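Local coordinates for thioredoxin-like protein (Bacteroides caccae ATCC 43185, PDB 4YOD) that carries a thioredoxin fold with a CxxC pair at a helix start and probably acts as a thiol-disulfide oxidoreductase, at residues 176-181 / 258-263; 212-217 / 235-240. All coordinates share one frame; numbering follows the deposited sequence.

Interaction 1 (176-181 / 258-263); sequences YLLLFI and PTLYLL
Phe180 lies alongside Leu260 and Pro258 at the tightly packed end of two antiparallel strands. The methyl CD2 of Leu260 reaches 3.7 Å from CD1 of the phenylalanine ring and equally near its CB, while Pro258 CB meets the ring edge, 3.6 Å from CE1. With CG anti to the backbone N (chi1 173°), the ring is carried off the sheet beside these two neighbours and toward Thr192 and Ile193 of helix 187-197. A flat, wholly apolar side chain suits a place walled by a proline, a leucine and a helix. On the same face Leu178 crosses Leu260, their CD2 methyls 3.8 Å apart, and reaches Leu196 of the same helix.

Six backbone hydrogen bonds join the strands, in reciprocal pairs at Leu177 and Leu263, Leu179 and Tyr261, and Ile181 and Thr259; the bond from Leu263 N to Leu177 O spans 2.8 Å. Strands 176-181 and 259-263 are the middle and next strand of the thioredoxin-fold sheet. The proline just before the second strand follows a cis peptide bond, as the cis-proline of thioredoxins does, and its side chain touches the probable CxxC motif.

The opposite face, with Leu177, Leu179, Ile181, Thr259, Tyr261 and Leu263, is also buried. Here Thr259 turns its CG2 methyl to Ile181 CD1, 3.8 Å away, leaving OG1 to hydrogen-bond Asp273, so threonine serves both an apolar neighbour and a polar one. Packing is looser at Tyr176, which is partly exposed: its CB stands 4.2 Å from Leu262 CD1, and Leu263 O lies near the plane of its ring, at the edge. The phenol tolerates that border with solvent, while the side chain still touches Leu283 and His286 of helix 276-286.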
loop_
_atom_site.group_PDB
_atom_site.type_symbol
_atom_site.label_atom_id
_atom_site.label_comp_id
_atom_site.label_asym_id
_atom_site.label_seq_id
_atom_site.Cartn_x
_atom_site.Cartn_y
_atom_site.Cartn_z
ATOM N N TYR A 176 8.864 0.226 -19.067
ATOM C CA TYR A 176 7.947 -0.040 -17.967
ATOM C C TYR A 176 7.646 -1.509 -17.845
ATOM O O TYR A 176 7.546 -2.225 -18.846
ATOM C CB TYR A 176 6.621 0.735 -18.132
ATOM C CG TYR A 176 6.767 2.240 -18.095
ATOM C CD1 TYR A 176 6.996 2.908 -16.896
ATOM C CD2 TYR A 176 6.620 3.004 -19.249
ATOM C CE1 TYR A 176 7.144 4.296 -16.858
ATOM C CE2 TYR A 176 6.732 4.395 -19.217
ATOM C CZ TYR A 176 7.001 5.034 -18.018
ATOM O OH TYR A 176 7.115 6.401 -17.964
ATOM N N LEU A 177 7.483 -1.954 -16.608
ATOM C CA LEU A 177 7.104 -3.325 -16.303
ATOM C C LEU A 177 5.912 -3.299 -15.383
ATOM O O LEU A 177 5.988 -2.736 -14.286
ATOM C CB LEU A 177 8.255 -4.154 -15.675
ATOM C CG LEU A 177 7.955 -5.664 -15.685
ATOM C CD1 LEU A 177 9.086 -6.463 -16.245
ATOM C CD2 LEU A 177 7.381 -6.160 -14.362
ATOM N N LEU A 178 4.815 -3.916 -15.827
ATOM C CA LEU A 178 3.593 -4.052 -15.052
ATOM C C LEU A 178 3.562 -5.473 -14.505
ATOM O O LEU A 178 3.438 -6.438 -15.261
ATOM C CB LEU A 178 2.355 -3.737 -15.919
ATOM C CG LEU A 178 1.099 -3.242 -15.203
ATOM C CD1 LEU A 178 0.040 -2.914 -16.224
ATOM C CD2 LEU A 178 0.528 -4.281 -14.231
ATOM N N LEU A 179 3.749 -5.593 -13.191
ATOM C CA LEU A 179 3.788 -6.866 -12.480
ATOM C C LEU A 179 2.396 -7.164 -11.926
ATOM O O LEU A 179 1.835 -6.369 -11.169
ATOM C CB LEU A 179 4.862 -6.827 -11.367
ATOM C CG LEU A 179 5.044 -8.103 -10.546
ATOM C CD1 LEU A 179 5.502 -9.299 -11.431
ATOM C CD2 LEU A 179 6.011 -7.867 -9.389
ATOM N N PHE A 180 1.834 -8.305 -12.307
ATOM C CA PHE A 180 0.480 -8.636 -11.858
ATOM C C PHE A 180 0.476 -9.977 -11.102
ATOM O O PHE A 180 0.482 -11.046 -11.714
ATOM C CB PHE A 180 -0.460 -8.653 -13.091
ATOM C CG PHE A 180 -1.895 -9.121 -12.968
ATOM C CD1 PHE A 180 -2.508 -9.247 -11.725
ATOM C CD2 PHE A 180 -2.657 -9.374 -14.101
ATOM C CE1 PHE A 180 -3.837 -9.672 -11.619
ATOM C CE2 PHE A 180 -3.989 -9.789 -13.993
ATOM C CZ PHE A 180 -4.570 -9.929 -12.753
ATOM N N ILE A 181 0.412 -9.903 -9.776
ATOM C CA ILE A 181 0.371 -11.088 -8.914
ATOM C C ILE A 181 -1.090 -11.551 -8.879
ATOM O O ILE A 181 -1.960 -10.787 -8.460
ATOM C CB ILE A 181 0.967 -10.788 -7.516
ATOM C CG1 ILE A 181 2.393 -10.167 -7.656
ATOM C CG2 ILE A 181 0.942 -12.053 -6.635
ATOM C CD1 ILE A 181 3.173 -9.793 -6.364
ATOM N N PRO A 258 -5.724 -10.013 -6.192
ATOM C CA PRO A 258 -4.633 -9.533 -7.049
ATOM C C PRO A 258 -3.918 -8.301 -6.510
ATOM O O PRO A 258 -4.449 -7.557 -5.678
ATOM C CB PRO A 258 -5.357 -9.199 -8.369
ATOM C CG PRO A 258 -6.753 -8.827 -7.938
ATOM C CD PRO A 258 -7.049 -9.784 -6.816
ATOM N N THR A 259 -2.683 -8.111 -6.968
ATOM C CA THR A 259 -1.935 -6.910 -6.633
ATOM C C THR A 259 -1.124 -6.506 -7.863
ATOM O O THR A 259 -0.674 -7.361 -8.627
ATOM C CB THR A 259 -1.151 -6.999 -5.319
ATOM O OG1 THR A 259 -0.910 -5.671 -4.902
ATOM C CG2 THR A 259 0.158 -7.760 -5.425
ATOM N N LEU A 260 -1.004 -5.197 -8.080
ATOM C CA LEU A 260 -0.302 -4.668 -9.245
ATOM C C LEU A 260 0.836 -3.773 -8.845
ATOM O O LEU A 260 0.688 -2.992 -7.918
ATOM C CB LEU A 260 -1.266 -3.865 -10.146
ATOM C CG LEU A 260 -2.470 -4.602 -10.729
ATOM C CD1 LEU A 260 -3.472 -3.614 -11.324
ATOM C CD2 LEU A 260 -2.041 -5.609 -11.768
ATOM N N TYR A 261 1.964 -3.902 -9.558
ATOM C CA TYR A 261 3.141 -3.046 -9.411
ATOM C C TYR A 261 3.484 -2.439 -10.748
ATOM O O TYR A 261 3.353 -3.108 -11.767
ATOM C CB TYR A 261 4.366 -3.846 -8.927
ATOM C CG TYR A 261 4.369 -4.175 -7.455
ATOM C CD1 TYR A 261 3.623 -5.240 -6.957
ATOM C CD2 TYR A 261 5.203 -3.496 -6.573
ATOM C CE1 TYR A 261 3.667 -5.589 -5.605
ATOM C CE2 TYR A 261 5.238 -3.823 -5.213
ATOM C CZ TYR A 261 4.481 -4.883 -4.742
ATOM O OH TYR A 261 4.468 -5.182 -3.407
ATOM N N LEU A 262 3.935 -1.189 -10.748
ATOM C CA LEU A 262 4.486 -0.580 -11.956
ATOM C C LEU A 262 5.944 -0.280 -11.653
ATOM O O LEU A 262 6.239 0.410 -10.672
ATOM C CB LEU A 262 3.736 0.690 -12.431
ATOM C CG LEU A 262 4.250 1.244 -13.798
ATOM C CD1 LEU A 262 3.910 0.285 -14.958
ATOM C CD2 LEU A 262 3.694 2.630 -14.090
ATOM N N LEU A 263 6.840 -0.783 -12.488
ATOM C CA LEU A 263 8.285 -0.585 -12.336
ATOM C C LEU A 263 8.826 0.209 -13.519
ATOM O O LEU A 263 8.280 0.107 -14.609
ATOM C CB LEU A 263 9.050 -1.931 -12.216
ATOM C CG LEU A 263 8.423 -3.110 -11.415
ATOM C CD1 LEU A 263 9.363 -4.334 -11.422
ATOM C CD2 LEU A 263 8.104 -2.715 -9.935
#

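Interaction 2 (212-217 / 235-240); sequences IVLSIY and EWINGY
Ile212 begins the pairing with its CG2 methyl 3.7 Å from CD1 of Ile237, two branched chains crossing each other. At Val213 the partner is Trp236: the valine CG1, anti to the backbone N (chi1 179°), sits over one face of the indole, 3.7 Å from the centroid of its five-membered ring in a CH-pi contact. An alanine in place of Trp236 would probably leave the Val213 methyls without this flat cover and open a gap beside Ile206 and Phe180. Val213 N reaches Glu235 O through a water, and Val213 O accepts a bond from Ile237 N.

Leu214 follows on the other face, its CD1 3.6 Å from Ile237 CG2. Ser215 bonds across with three atoms: N to Ile237 O, O to Gly239 N, and OG to a lone pair of Asn238 OD1 at 2.7 Å, in the amide plane. A second water links that hydroxyl to Gly239 O, while Asn238 ND2 is held by Pro233 O. Ile216 lays CD1 against the backbone C of Tyr240 at 3.5 Å, beside a glycine that adds no side chain to this face. Tyr217 N bonds to Gly239 O, and its ring edge meets Tyr240 CB; both tyrosine rings also meet Trp225. Strand, helix 222-228 and parallel edge strand form a beta-alpha-beta unit, consistent with the strand-helix insertion that TlpA-like and peroxiredoxin relatives of thioredoxin carry before the cis-proline strand.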
loop_
_atom_site.group_PDB
_atom_site.type_symbol
_atom_site.label_atom_id
_atom_site.label_comp_id
_atom_site.label_asym_id
_atom_site.label_seq_id
_atom_site.Cartn_x
_atom_site.Cartn_y
_atom_site.Cartn_z
ATOM N N ILE A 212 5.993 -4.144 -20.708
ATOM C CA ILE A 212 5.845 -5.588 -20.588
ATOM C C ILE A 212 4.881 -5.845 -19.429
ATOM O O ILE A 212 4.997 -5.210 -18.374
ATOM C CB ILE A 212 7.213 -6.326 -20.421
ATOM C CG1 ILE A 212 7.972 -6.407 -21.786
ATOM C CG2 ILE A 212 7.031 -7.736 -19.814
ATOM C CD1 ILE A 212 9.486 -6.767 -21.654
ATOM N N VAL A 213 3.919 -6.753 -19.636
ATOM C CA VAL A 213 3.018 -7.166 -18.568
ATOM C C VAL A 213 3.447 -8.597 -18.162
ATOM O O VAL A 213 3.398 -9.525 -18.976
ATOM C CB VAL A 213 1.515 -7.057 -18.922
ATOM C CG1 VAL A 213 0.654 -7.524 -17.746
ATOM C CG2 VAL A 213 1.139 -5.625 -19.308
ATOM N N LEU A 214 3.914 -8.743 -16.927
ATOM C CA LEU A 214 4.328 -10.012 -16.359
ATOM C C LEU A 214 3.317 -10.443 -15.304
ATOM O O LEU A 214 3.198 -9.799 -14.259
ATOM C CB LEU A 214 5.749 -9.905 -15.745
ATOM C CG LEU A 214 6.317 -11.170 -15.085
ATOM C CD1 LEU A 214 6.603 -12.261 -16.122
ATOM C CD2 LEU A 214 7.593 -10.873 -14.336
ATOM N N SER A 215 2.585 -11.528 -15.567
ATOM C CA SER A 215 1.637 -12.024 -14.571
ATOM C C SER A 215 2.320 -13.159 -13.836
ATOM O O SER A 215 2.969 -13.989 -14.477
ATOM C CB SER A 215 0.326 -12.465 -15.211
ATOM O OG SER A 215 0.490 -13.708 -15.871
ATOM N N ILE A 216 2.233 -13.165 -12.505
ATOM C CA ILE A 216 2.900 -14.198 -11.726
ATOM C C ILE A 216 1.937 -14.833 -10.721
ATOM O O ILE A 216 1.279 -14.149 -9.924
ATOM C CB ILE A 216 4.228 -13.721 -11.059
ATOM C CG1 ILE A 216 4.937 -14.860 -10.285
ATOM C CG2 ILE A 216 4.056 -12.492 -10.171
ATOM C CD1 ILE A 216 5.667 -15.860 -11.158
ATOM N N TYR A 217 1.838 -16.167 -10.820
ATOM C CA TYR A 217 1.059 -16.963 -9.904
ATOM C C TYR A 217 2.028 -17.508 -8.831
ATOM O O TYR A 217 2.959 -18.241 -9.164
ATOM C CB TYR A 217 0.291 -18.068 -10.639
ATOM C CG TYR A 217 -0.407 -19.034 -9.709
ATOM C CD1 TYR A 217 -1.307 -18.582 -8.749
ATOM C CD2 TYR A 217 -0.161 -20.404 -9.781
ATOM C CE1 TYR A 217 -1.919 -19.461 -7.862
ATOM C CE2 TYR A 217 -0.790 -21.298 -8.917
ATOM C CZ TYR A 217 -1.681 -20.821 -7.968
ATOM O OH TYR A 217 -2.306 -21.682 -7.104
ATOM N N GLU A 235 -0.311 -11.633 -25.371
ATOM C CA GLU A 235 0.600 -10.486 -25.439
ATOM C C GLU A 235 1.341 -10.269 -24.110
ATOM O O GLU A 235 2.354 -9.571 -24.085
ATOM C CB GLU A 235 -0.167 -9.214 -25.850
ATOM C CG GLU A 235 -0.749 -9.272 -27.263
ATOM C CD GLU A 235 -1.999 -10.111 -27.490
ATOM O OE1 GLU A 235 -2.794 -10.285 -26.538
ATOM O OE2 GLU A 235 -2.191 -10.584 -28.636
ATOM N N TRP A 236 0.856 -10.878 -23.013
ATOM C CA TRP A 236 1.523 -10.781 -21.713
ATOM C C TRP A 236 2.413 -11.983 -21.497
ATOM O O TRP A 236 2.220 -13.019 -22.137
ATOM C CB TRP A 236 0.518 -10.699 -20.545
ATOM C CG TRP A 236 -0.508 -9.601 -20.574
ATOM C CD1 TRP A 236 -0.662 -8.625 -21.516
ATOM C CD2 TRP A 236 -1.578 -9.432 -19.643
ATOM N NE1 TRP A 236 -1.743 -7.839 -21.209
ATOM C CE2 TRP A 236 -2.325 -8.308 -20.063
ATOM C CE3 TRP A 236 -1.950 -10.093 -18.457
ATOM C CZ2 TRP A 236 -3.449 -7.855 -19.367
ATOM C CZ3 TRP A 236 -3.052 -9.632 -17.756
ATOM C CH2 TRP A 236 -3.791 -8.528 -18.212
ATOM N N ILE A 237 3.375 -11.854 -20.576
ATOM C CA ILE A 237 4.238 -12.948 -20.156
ATOM C C ILE A 237 3.531 -13.526 -18.933
ATOM O O ILE A 237 3.362 -12.825 -17.942
ATOM C CB ILE A 237 5.698 -12.477 -19.913
ATOM C CG1 ILE A 237 6.254 -11.793 -21.190
ATOM C CG2 ILE A 237 6.594 -13.640 -19.443
ATOM C CD1 ILE A 237 7.612 -11.176 -21.069
ATOM N N ASN A 238 3.016 -14.757 -19.048
ATOM C CA ASN A 238 2.231 -15.385 -17.984
ATOM C C ASN A 238 2.981 -16.548 -17.359
ATOM O O ASN A 238 3.137 -17.603 -17.987
ATOM C CB ASN A 238 0.875 -15.827 -18.546
ATOM C CG ASN A 238 0.109 -14.680 -19.163
ATOM O OD1 ASN A 238 -0.166 -13.668 -18.513
ATOM N ND2 ASN A 238 -0.197 -14.779 -20.452
ATOM N N GLY A 239 3.453 -16.341 -16.135
ATOM C CA GLY A 239 4.251 -17.333 -15.425
ATOM C C GLY A 239 3.797 -17.744 -14.041
ATOM O O GLY A 239 2.857 -17.179 -13.474
ATOM N N TYR A 240 4.477 -18.766 -13.497
ATOM C CA TYR A 240 4.222 -19.254 -12.151
ATOM C C TYR A 240 5.549 -19.388 -11.420
ATOM O O TYR A 240 6.604 -19.368 -12.051
ATOM C CB TYR A 240 3.409 -20.569 -12.151
ATOM C CG TYR A 240 4.109 -21.772 -12.749
ATOM C CD1 TYR A 240 3.966 -22.086 -14.098
ATOM C CD2 TYR A 240 4.853 -22.638 -11.953
ATOM C CE1 TYR A 240 4.585 -23.209 -14.653
ATOM C CE2 TYR A 240 5.481 -23.762 -12.495
ATOM C CZ TYR A 240 5.341 -24.046 -13.845
ATOM O OH TYR A 240 5.956 -25.155 -14.379
HETATM O O HOH W 1 3.996 -8.080 -22.326
HETATM O O HOH W 2 0.309 -16.058 -14.283
#

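From the N terminus the chain first passes through a helical region, then enters the thioredoxin-like part and lays down strand 176-181. Two helices later comes strand 211-217, and the crossover through helix 222-228 brings in strand 237-240, closing the short loop of interaction 2. The chain runs on past helix 245-249 before 258-263 returns beside 176-181, so interaction 1 closes a longer loop with interaction 2 nested within it. Their centres lie about 9 Å apart in one mixed sheet, because 176-181 also pairs with 211-217: Phe180 N is 2.8 Å from Leu214 O, a probable hydrogen bond. Interaction 2 thus adds the parallel edge, and interaction 1 the antiparallel side.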